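Local coordinates for protein uricase (Arthrobacter globiformis, PDB 2YZC) that catalyses the oxidation of uric acid by oxygen to 5-hydroxyisourate, which is processed further to (S)-allantoin, and is held here in complex with allantoate, at residues A[44-49]-A[106-111]; A[88-93]-A[135-140]; A[239-244]-A[283-288]. One frame throughout, in Å; residues are numbered along the deposited sequence.

Contact 1 (A[44-49]-A[106-111]); sequences VTSQLR and GRWAAQ
Trp-108 and Ser-46 face each other across two antiparallel strands in the first tunnelling-fold (T-fold) domain of uricase. Strands 38-50 and 103-117 are neighbours in its sheet. The connection between them includes helices 67-78 and 85-99, and helix 85-99 packs on the face that carries Trp-108. The indole bends back over strand 44-49, because CG sits opposite the carbonyl carbon (chi1 -65°). Trp-108 NE1 comes to 3.0 Å from Ser-46 OG, and this hydroxyl also has a hydrogen bond to Gln-70. Farther along the ring, the Leu-48 side chain crosses the indole obliquely, its CD2 3.7 Å from Trp-108 CZ2. The Gln-47 carbonyl oxygen lies over one ring face, offset toward the rim. Val-44 and Ala-110 share this face of the sheet. Ser-46 is also backbone-bonded to Lys-22, a residue assigned to the charge relay system, so the strand pair lies beside the active site.

On the other face, Thr-45 pairs with Ala-109 and Gln-47 with Arg-107. Arg-49 and Arg-107 run side by side, their guanidinium planes 31° apart. Arg-107 CB lies over a face of the Arg-49 guanidinium, 3.9 Å from NH2 of Arg-49. Glu-138 OE1 makes a salt bridge with each arginine, which probably offsets the repulsion between them. Arg-49 NE also bonds to Gln-19.

The backbones are joined at the same two pairs. Thr-45 N to Ala-109 O and Ala-109 N to Thr-45 O are both 2.9 Å. The bond from Gln-47 N to Arg-107 O is more bent, 141° at the hydrogen. Gly-106 fits where a side chain would not: its CA is 3.2 Å from Gln-47 O, and a beta carbon there would collide with that oxygen.

Contact 2 (A[88-93]-A[135-140]); sequences FLLRLG and AVLEIS
Leu-137 points from strand 135-140 toward helix 88-93 and presses its CD2 methyl onto the backbone. Leu-137 CD2 lies 3.3 Å from Leu-89 O and 3.7 Å from Leu-90 CA. Leu-137 CD1 meets Leu-90 CD2 at 3.8 Å, where the two leucine side chains cross at about a right angle. With CG opposite the backbone N (chi1 161°), the branch of Leu-137 lies where both methyls can meet the helix. Two residues farther along the strand, Ile-139 CD1 comes to 3.3 Å from Gly-93 C. This is a tight fit, and it depends on the glycine: a beta carbon at Gly-93 would run into both Ile-139 CD1 and Leu-137 CD2. At the other end Leu-89 CD1 rests on Ala-135 CB at 3.9 Å. No polar bond joins the two segments; buried methyls pack on one another and on the helix backbone.

The helix backbone is held by its own bonds. Leu-89 O, under the Leu-137 methyl, accepts from Gly-93 N at 2.8 Å. Gly-93 O also takes a hydrogen bond from Thr-97 OG1, one turn along. On the strand side, backbone bonds join Ala-135 to Ala-110 and Ile-139 to Gly-106, and so hold the strand in register with 103-117. Trp-108 fills in from strand 103-117, touching both Leu-89 and Ile-139. Ile-146 of strand 143-157 touches Leu-90 and Leu-137.

The axes of helix segment 88-93 and strand 135-140 run 26° apart, 8.8 Å at closest approach. Helix 85-99 is one of the helices layered on the sheet of this T-fold domain. Phe-88 and Leu-92 pack on helix 67-78, the neighbouring helix.

Contact 3 (A[239-244]-A[283-288]); sequences EIDEIK and IQREGS
The antiparallel pairing of strands 240-254 and 276-285 in the second half of the chain ends here, where Arg-285 folds back onto Ile-240 and Asp-241. Ile-243 and Ile-283 exchange two backbone bonds, the straighter from Ile-283 N to Ile-243 O at 2.9 Å and 175°. Their side chains lie alongside each other, with Ile-243 CG2 3.9 Å from Ile-283 CB. Tyr-227 and Val-233 of helix 222-236 pack on this pair.

Next along, Arg-285 N bonds to Asp-241 O at 2.9 Å. The Arg-285 chain bends at chi3 (-65°) and turns one side of its guanidinium to Ile-240 O. That oxygen accepts from Arg-285 NH2 at 3.0 Å and from Arg-285 NE at 3.2 Å. NH2 also bonds to Ile-234 O near the end of helix 222-236. Asp-241 OD1 lies in the guanidinium plane, but its salt bridge to Arg-285 NE is long, 3.9 Å. A methionine in place of Arg-285 would probably leave the Ile-240 and Ile-234 carbonyls without this shared donor and remove one positive charge from beside Asp-241.

At the end of the strand, a type II turn from Arg-285 to Ser-288 is closed by Ser-288 OG and N, both donating to Arg-285 O. The charged arginine thus serves chiefly as a donor to backbone carbonyls, and its ion pair with Asp-241 is probably the weaker link.

All three contacts reach one antiparallel sheet that runs through the chain. Contact 1 and contact 2 are interleaved in sequence and both lie in the first half of the chain, their centres about 7 Å apart. Strands 103-117 and 131-140 are neighbours, so the two contacts touch; Trp-108 O and Leu-137 N probably share a hydrogen bond. One contact pairs strands and the other lays helix 85-99 on the same sheet. Contact 3 follows both in the chain. Its centre is about 23 Å from that of contact 1 and about 20 Å from that of contact 2. There Ile-283 and Gln-284 pair with a strand of a second subunit, carrying the sheet across the interface.

Contact 1 (A[44-49]-A[106-111])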
loop_
_atom_site.group_PDB
_atom_site.type_symbol
_atom_site.label_atom_id
_atom_site.label_comp_id
_atom_site.label_asym_id
_atom_site.label_seq_id
_atom_site.Cartn_x
_atom_site.Cartn_y
_atom_site.Cartn_z
ATOM N N VAL A 44 -16.070 7.740 6.460
ATOM C CA VAL A 44 -17.460 7.294 6.322
ATOM C C VAL A 44 -17.923 6.819 4.946
ATOM O O VAL A 44 -17.588 7.402 3.921
ATOM C CB VAL A 44 -18.416 8.433 6.774
ATOM C CG1 VAL A 44 -19.860 7.950 6.800
ATOM C CG2 VAL A 44 -17.985 8.951 8.153
ATOM N N THR A 45 -18.717 5.754 4.946
ATOM C CA THR A 45 -19.261 5.204 3.714
ATOM C C THR A 45 -20.771 5.069 3.877
ATOM O O THR A 45 -21.252 4.556 4.889
ATOM C CB THR A 45 -18.653 3.828 3.398
ATOM O OG1 THR A 45 -17.271 3.989 3.035
ATOM C CG2 THR A 45 -19.410 3.158 2.248
ATOM N N SER A 46 -21.507 5.531 2.870
ATOM C CA SER A 46 -22.967 5.486 2.877
ATOM C C SER A 46 -23.498 4.806 1.621
ATOM O O SER A 46 -23.113 5.168 0.510
ATOM C CB SER A 46 -23.523 6.914 2.949
ATOM O OG SER A 46 -24.920 6.961 2.690
ATOM N N GLN A 47 -24.366 3.815 1.794
ATOM C CA GLN A 47 -24.965 3.131 0.651
ATOM C C GLN A 47 -26.435 2.832 0.914
ATOM O O GLN A 47 -26.810 2.362 1.989
ATOM C CB GLN A 47 -24.208 1.847 0.313
ATOM C CG GLN A 47 -22.876 2.116 -0.385
ATOM C CD GLN A 47 -22.151 0.848 -0.757
ATOM O OE1 GLN A 47 -21.933 0.564 -1.936
ATOM N NE2 GLN A 47 -21.773 0.073 0.247
ATOM N N LEU A 48 -27.260 3.113 -0.086
ATOM C CA LEU A 48 -28.691 2.922 0.034
ATOM C C LEU A 48 -29.192 1.668 -0.654
ATOM O O LEU A 48 -28.593 1.186 -1.612
ATOM C CB LEU A 48 -29.417 4.133 -0.550
ATOM C CG LEU A 48 -28.925 5.501 -0.070
ATOM C CD1 LEU A 48 -29.780 6.597 -0.706
ATOM C CD2 LEU A 48 -28.992 5.575 1.447
ATOM N N ARG A 49 -30.309 1.159 -0.146
ATOM C CA ARG A 49 -30.957 -0.020 -0.691
ATOM C C ARG A 49 -32.436 0.309 -0.830
ATOM O O ARG A 49 -32.999 1.041 -0.009
ATOM C CB ARG A 49 -30.775 -1.212 0.245
ATOM C CG ARG A 49 -29.342 -1.696 0.337
ATOM C CD ARG A 49 -29.173 -2.659 1.491
ATOM N NE ARG A 49 -27.791 -3.105 1.630
ATOM C CZ ARG A 49 -27.338 -3.826 2.648
ATOM N NH1 ARG A 49 -28.159 -4.179 3.628
ATOM N NH2 ARG A 49 -26.065 -4.199 2.685
ATOM N N GLY A 106 -30.260 0.259 4.057
ATOM C CA GLY A 106 -28.942 0.631 3.586
ATOM C C GLY A 106 -27.846 0.121 4.491
ATOM O O GLY A 106 -28.089 -0.659 5.413
ATOM N N ARG A 107 -26.627 0.571 4.222
ATOM C CA ARG A 107 -25.472 0.166 5.003
ATOM C C ARG A 107 -24.579 1.392 5.181
ATOM O O ARG A 107 -24.142 2.002 4.206
ATOM C CB ARG A 107 -24.709 -0.942 4.266
ATOM C CG ARG A 107 -23.510 -1.504 5.020
ATOM C CD ARG A 107 -22.732 -2.480 4.144
ATOM N NE ARG A 107 -21.547 -3.017 4.813
ATOM C CZ ARG A 107 -21.544 -4.063 5.639
ATOM N NH1 ARG A 107 -22.670 -4.716 5.914
ATOM N NH2 ARG A 107 -20.404 -4.460 6.195
ATOM N N TRP A 108 -24.341 1.767 6.428
ATOM C CA TRP A 108 -23.497 2.913 6.725
ATOM C C TRP A 108 -22.356 2.397 7.580
ATOM O O TRP A 108 -22.572 1.691 8.567
ATOM C CB TRP A 108 -24.308 3.984 7.456
ATOM C CG TRP A 108 -25.390 4.542 6.577
ATOM C CD1 TRP A 108 -25.284 5.599 5.712
ATOM C CD2 TRP A 108 -26.698 3.994 6.379
ATOM N NE1 TRP A 108 -26.446 5.737 4.985
ATOM C CE2 TRP A 108 -27.329 4.764 5.375
ATOM C CE3 TRP A 108 -27.399 2.922 6.950
ATOM C CZ2 TRP A 108 -28.629 4.495 4.930
ATOM C CZ3 TRP A 108 -28.690 2.655 6.505
ATOM C CH2 TRP A 108 -29.289 3.440 5.505
ATOM N N ALA A 109 -21.135 2.739 7.187
ATOM C CA ALA A 109 -19.970 2.265 7.910
ATOM C C ALA A 109 -18.944 3.357 8.127
ATOM O O ALA A 109 -18.944 4.389 7.446
ATOM C CB ALA A 109 -19.341 1.096 7.159
ATOM N N ALA A 110 -18.060 3.126 9.087
ATOM C CA ALA A 110 -17.031 4.101 9.378
ATOM C C ALA A 110 -15.845 3.500 10.091
ATOM O O ALA A 110 -15.960 2.510 10.816
ATOM C CB ALA A 110 -17.605 5.238 10.224
ATOM N N GLN A 111 -14.695 4.100 9.834
ATOM C CA GLN A 111 -13.464 3.730 10.490
ATOM C C GLN A 111 -13.243 4.953 11.367
ATOM O O GLN A 111 -13.533 6.078 10.946
ATOM C CB GLN A 111 -12.324 3.587 9.481
ATOM C CG GLN A 111 -12.361 2.282 8.700
ATOM C CD GLN A 111 -11.309 2.232 7.611
ATOM O OE1 GLN A 111 -10.796 1.163 7.274
ATOM N NE2 GLN A 111 -10.992 3.383 7.046
#

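Contact 2 (A[88-93]-A[135-140])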
loop_
_atom_site.group_PDB
_atom_site.type_symbol
_atom_site.label_atom_id
_atom_site.label_comp_id
_atom_site.label_asym_id
_atom_site.label_seq_id
_atom_site.Cartn_x
_atom_site.Cartn_y
_atom_site.Cartn_z
ATOM N N PHE A 88 -23.623 8.452 15.171
ATOM C CA PHE A 88 -23.560 9.294 13.984
ATOM C C PHE A 88 -24.144 8.497 12.821
ATOM O O PHE A 88 -24.946 9.010 12.042
ATOM C CB PHE A 88 -22.109 9.672 13.669
ATOM C CG PHE A 88 -21.962 10.608 12.497
ATOM C CD1 PHE A 88 -22.598 11.849 12.493
ATOM C CD2 PHE A 88 -21.171 10.259 11.407
ATOM C CE1 PHE A 88 -22.445 12.733 11.416
ATOM C CE2 PHE A 88 -21.010 11.132 10.326
ATOM C CZ PHE A 88 -21.649 12.374 10.333
ATOM N N LEU A 89 -23.745 7.232 12.711
ATOM C CA LEU A 89 -24.239 6.390 11.631
ATOM C C LEU A 89 -25.749 6.177 11.748
ATOM O O LEU A 89 -26.460 6.149 10.738
ATOM C CB LEU A 89 -23.517 5.037 11.635
ATOM C CG LEU A 89 -22.004 5.047 11.383
ATOM C CD1 LEU A 89 -21.474 3.621 11.448
ATOM C CD2 LEU A 89 -21.697 5.668 10.026
ATOM N N LEU A 90 -26.236 6.025 12.977
ATOM C CA LEU A 90 -27.667 5.820 13.204
ATOM C C LEU A 90 -28.475 7.015 12.702
ATOM O O LEU A 90 -29.551 6.854 12.116
ATOM C CB LEU A 90 -27.935 5.582 14.695
ATOM C CG LEU A 90 -27.576 4.180 15.212
ATOM C CD1 LEU A 90 -27.544 4.158 16.735
ATOM C CD2 LEU A 90 -28.601 3.181 14.685
ATOM N N ARG A 91 -27.954 8.216 12.916
ATOM C CA ARG A 91 -28.655 9.398 12.452
ATOM C C ARG A 91 -28.731 9.393 10.926
ATOM O O ARG A 91 -29.788 9.651 10.346
ATOM C CB ARG A 91 -27.956 10.670 12.931
ATOM C CG ARG A 91 -28.730 11.920 12.550
ATOM C CD ARG A 91 -28.031 13.205 12.941
ATOM N NE ARG A 91 -28.814 14.348 12.474
ATOM C CZ ARG A 91 -28.408 15.611 12.510
ATOM N NH1 ARG A 91 -27.212 15.915 12.992
ATOM N NH2 ARG A 91 -29.203 16.572 12.057
ATOM N N LEU A 92 -27.608 9.091 10.279
ATOM C CA LEU A 92 -27.553 9.049 8.820
ATOM C C LEU A 92 -28.507 8.000 8.256
ATOM O O LEU A 92 -29.285 8.281 7.343
ATOM C CB LEU A 92 -26.125 8.740 8.349
ATOM C CG LEU A 92 -25.116 9.888 8.430
ATOM C CD1 LEU A 92 -23.690 9.364 8.274
ATOM C CD2 LEU A 92 -25.449 10.910 7.348
ATOM N N GLY A 93 -28.436 6.791 8.801
ATOM C CA GLY A 93 -29.289 5.716 8.335
ATOM C C GLY A 93 -30.768 6.029 8.435
ATOM O O GLY A 93 -31.522 5.798 7.489
ATOM N N ALA A 135 -17.243 0.495 12.646
ATOM C CA ALA A 135 -18.654 0.376 12.981
ATOM C C ALA A 135 -19.416 0.247 11.672
ATOM O O ALA A 135 -19.109 0.924 10.691
ATOM C CB ALA A 135 -19.134 1.605 13.762
ATOM N N VAL A 136 -20.397 -0.646 11.657
ATOM C CA VAL A 136 -21.215 -0.860 10.476
ATOM C C VAL A 136 -22.651 -0.937 10.939
ATOM O O VAL A 136 -22.967 -1.662 11.885
ATOM C CB VAL A 136 -20.876 -2.192 9.762
ATOM C CG1 VAL A 136 -21.874 -2.446 8.640
ATOM C CG2 VAL A 136 -19.458 -2.148 9.198
ATOM N N LEU A 137 -23.511 -0.168 10.287
ATOM C CA LEU A 137 -24.930 -0.174 10.605
ATOM C C LEU A 137 -25.679 -0.603 9.361
ATOM O O LEU A 137 -25.382 -0.135 8.263
ATOM C CB LEU A 137 -25.418 1.232 11.003
ATOM C CG LEU A 137 -26.943 1.432 10.916
ATOM C CD1 LEU A 137 -27.641 0.658 12.029
ATOM C CD2 LEU A 137 -27.285 2.919 11.016
ATOM N N GLU A 138 -26.622 -1.523 9.519
ATOM C CA GLU A 138 -27.446 -1.925 8.396
ATOM C C GLU A 138 -28.886 -1.777 8.844
ATOM O O GLU A 138 -29.255 -2.216 9.930
ATOM C CB GLU A 138 -27.176 -3.370 7.957
ATOM C CG GLU A 138 -26.032 -3.502 6.954
ATOM C CD GLU A 138 -26.139 -4.743 6.072
ATOM O OE1 GLU A 138 -25.226 -4.967 5.245
ATOM O OE2 GLU A 138 -27.135 -5.493 6.198
ATOM N N ILE A 139 -29.689 -1.121 8.016
ATOM C CA ILE A 139 -31.098 -0.930 8.319
ATOM C C ILE A 139 -31.908 -1.727 7.312
ATOM O O ILE A 139 -31.645 -1.685 6.107
ATOM C CB ILE A 139 -31.526 0.556 8.222
ATOM C CG1 ILE A 139 -30.878 1.368 9.345
ATOM C CG2 ILE A 139 -33.048 0.665 8.328
ATOM C CD1 ILE A 139 -31.188 2.865 9.277
ATOM N N SER A 140 -32.882 -2.470 7.822
ATOM C CA SER A 140 -33.766 -3.270 6.997
ATOM C C SER A 140 -35.135 -3.040 7.614
ATOM O O SER A 140 -35.469 -3.637 8.637
ATOM C CB SER A 140 -33.385 -4.748 7.078
ATOM O OG SER A 140 -34.214 -5.533 6.238
#

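Contact 3 (A[239-244]-A[283-288])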
loop_
_atom_site.group_PDB
_atom_site.type_symbol
_atom_site.label_atom_id
_atom_site.label_comp_id
_atom_site.label_asym_id
_atom_site.label_seq_id
_atom_site.Cartn_x
_atom_site.Cartn_y
_atom_site.Cartn_z
ATOM N N GLU A 239 -25.095 -7.534 25.686
ATOM C CA GLU A 239 -25.542 -6.876 24.465
ATOM C C GLU A 239 -24.894 -7.415 23.195
ATOM O O GLU A 239 -25.257 -7.003 22.094
ATOM C CB GLU A 239 -25.318 -5.360 24.549
ATOM C CG GLU A 239 -23.982 -4.942 25.135
ATOM C CD GLU A 239 -23.972 -5.030 26.648
ATOM O OE1 GLU A 239 -24.809 -4.350 27.284
ATOM O OE2 GLU A 239 -23.134 -5.775 27.201
ATOM N N ILE A 240 -23.938 -8.327 23.341
ATOM C CA ILE A 240 -23.275 -8.900 22.176
ATOM C C ILE A 240 -23.771 -10.319 21.900
ATOM O O ILE A 240 -23.750 -11.175 22.781
ATOM C CB ILE A 240 -21.734 -8.921 22.363
ATOM C CG1 ILE A 240 -21.209 -7.484 22.498
ATOM C CG2 ILE A 240 -21.080 -9.632 21.181
ATOM C CD1 ILE A 240 -19.689 -7.379 22.716
ATOM N N ASP A 241 -24.226 -10.566 20.675
ATOM C CA ASP A 241 -24.714 -11.895 20.310
ATOM C C ASP A 241 -23.649 -12.788 19.700
ATOM O O ASP A 241 -23.734 -14.016 19.780
ATOM C CB ASP A 241 -25.882 -11.786 19.333
ATOM C CG ASP A 241 -27.225 -11.904 20.021
ATOM O OD1 ASP A 241 -27.247 -12.005 21.266
ATOM O OD2 ASP A 241 -28.253 -11.896 19.312
ATOM N N GLU A 242 -22.647 -12.178 19.080
ATOM C CA GLU A 242 -21.593 -12.954 18.458
ATOM C C GLU A 242 -20.398 -12.091 18.106
ATOM O O GLU A 242 -20.513 -10.883 17.925
ATOM C CB GLU A 242 -22.113 -13.621 17.184
ATOM C CG GLU A 242 -22.786 -12.644 16.226
ATOM C CD GLU A 242 -23.215 -13.297 14.930
ATOM O OE1 GLU A 242 -24.049 -12.702 14.211
ATOM O OE2 GLU A 242 -22.710 -14.401 14.627
ATOM N N ILE A 243 -19.245 -12.731 18.022
ATOM C CA ILE A 243 -18.030 -12.029 17.660
ATOM C C ILE A 243 -17.306 -12.915 16.666
ATOM O O ILE A 243 -17.235 -14.135 16.835
ATOM C CB ILE A 243 -17.143 -11.756 18.896
ATOM C CG1 ILE A 243 -15.857 -11.042 18.460
ATOM C CG2 ILE A 243 -16.823 -13.057 19.616
ATOM C CD1 ILE A 243 -15.004 -10.563 19.608
ATOM N N LYS A 244 -16.805 -12.300 15.604
ATOM C CA LYS A 244 -16.081 -13.025 14.578
ATOM C C LYS A 244 -14.665 -12.500 14.562
ATOM O O LYS A 244 -14.447 -11.296 14.681
ATOM C CB LYS A 244 -16.711 -12.802 13.205
ATOM C CG LYS A 244 -18.099 -13.388 13.054
ATOM C CD LYS A 244 -18.580 -13.279 11.620
ATOM C CE LYS A 244 -19.824 -14.126 11.400
ATOM N NZ LYS A 244 -20.193 -14.157 9.960
ATOM N N ILE A 283 -17.766 -16.933 17.354
ATOM C CA ILE A 283 -18.104 -17.410 18.688
ATOM C C ILE A 283 -19.474 -16.783 18.945
ATOM O O ILE A 283 -19.614 -15.559 18.913
ATOM C CB ILE A 283 -17.087 -16.920 19.737
ATOM C CG1 ILE A 283 -15.694 -17.457 19.404
ATOM C CG2 ILE A 283 -17.497 -17.387 21.120
ATOM C CD1 ILE A 283 -15.595 -18.972 19.426
ATOM N N GLN A 284 -20.480 -17.622 19.183
ATOM C CA GLN A 284 -21.843 -17.141 19.384
ATOM C C GLN A 284 -22.484 -17.450 20.731
ATOM O O GLN A 284 -22.095 -18.389 21.426
ATOM C CB GLN A 284 -22.754 -17.712 18.292
ATOM C CG GLN A 284 -22.501 -17.188 16.896
ATOM C CD GLN A 284 -23.458 -17.776 15.872
ATOM O OE1 GLN A 284 -23.653 -17.214 14.790
ATOM N NE2 GLN A 284 -24.053 -18.918 16.204
ATOM N N ARG A 285 -23.477 -16.642 21.087
ATOM C CA ARG A 285 -24.231 -16.853 22.312
ATOM C C ARG A 285 -25.195 -17.971 21.912
ATOM O O ARG A 285 -25.843 -17.884 20.868
ATOM C CB ARG A 285 -25.004 -15.582 22.679
ATOM C CG ARG A 285 -25.755 -15.646 23.999
ATOM C CD ARG A 285 -26.449 -14.315 24.295
ATOM N NE ARG A 285 -25.489 -13.232 24.493
ATOM C CZ ARG A 285 -24.701 -13.116 25.560
ATOM N NH1 ARG A 285 -24.766 -14.015 26.533
ATOM N NH2 ARG A 285 -23.841 -12.109 25.649
ATOM N N GLU A 286 -25.285 -19.022 22.717
ATOM C CA GLU A 286 -26.165 -20.136 22.372
ATOM C C GLU A 286 -27.577 -19.693 22.001
ATOM O O GLU A 286 -28.186 -18.889 22.699
ATOM C CB GLU A 286 -26.255 -21.149 23.520
ATOM C CG GLU A 286 -26.988 -22.425 23.109
ATOM C CD GLU A 286 -27.393 -23.312 24.279
ATOM O OE1 GLU A 286 -27.894 -24.428 24.018
ATOM O OE2 GLU A 286 -27.224 -22.899 25.450
ATOM N N GLY A 287 -28.084 -20.219 20.890
ATOM C CA GLY A 287 -29.429 -19.892 20.451
ATOM C C GLY A 287 -29.612 -18.622 19.633
ATOM O O GLY A 287 -30.697 -18.389 19.103
ATOM N N SER A 288 -28.571 -17.804 19.511
ATOM C CA SER A 288 -28.696 -16.561 18.749
ATOM C C SER A 288 -28.779 -16.822 17.247
ATOM O O SER A 288 -28.536 -17.937 16.787
ATOM C CB SER A 288 -27.521 -15.622 19.058
ATOM O OG SER A 288 -26.278 -16.228 18.746
#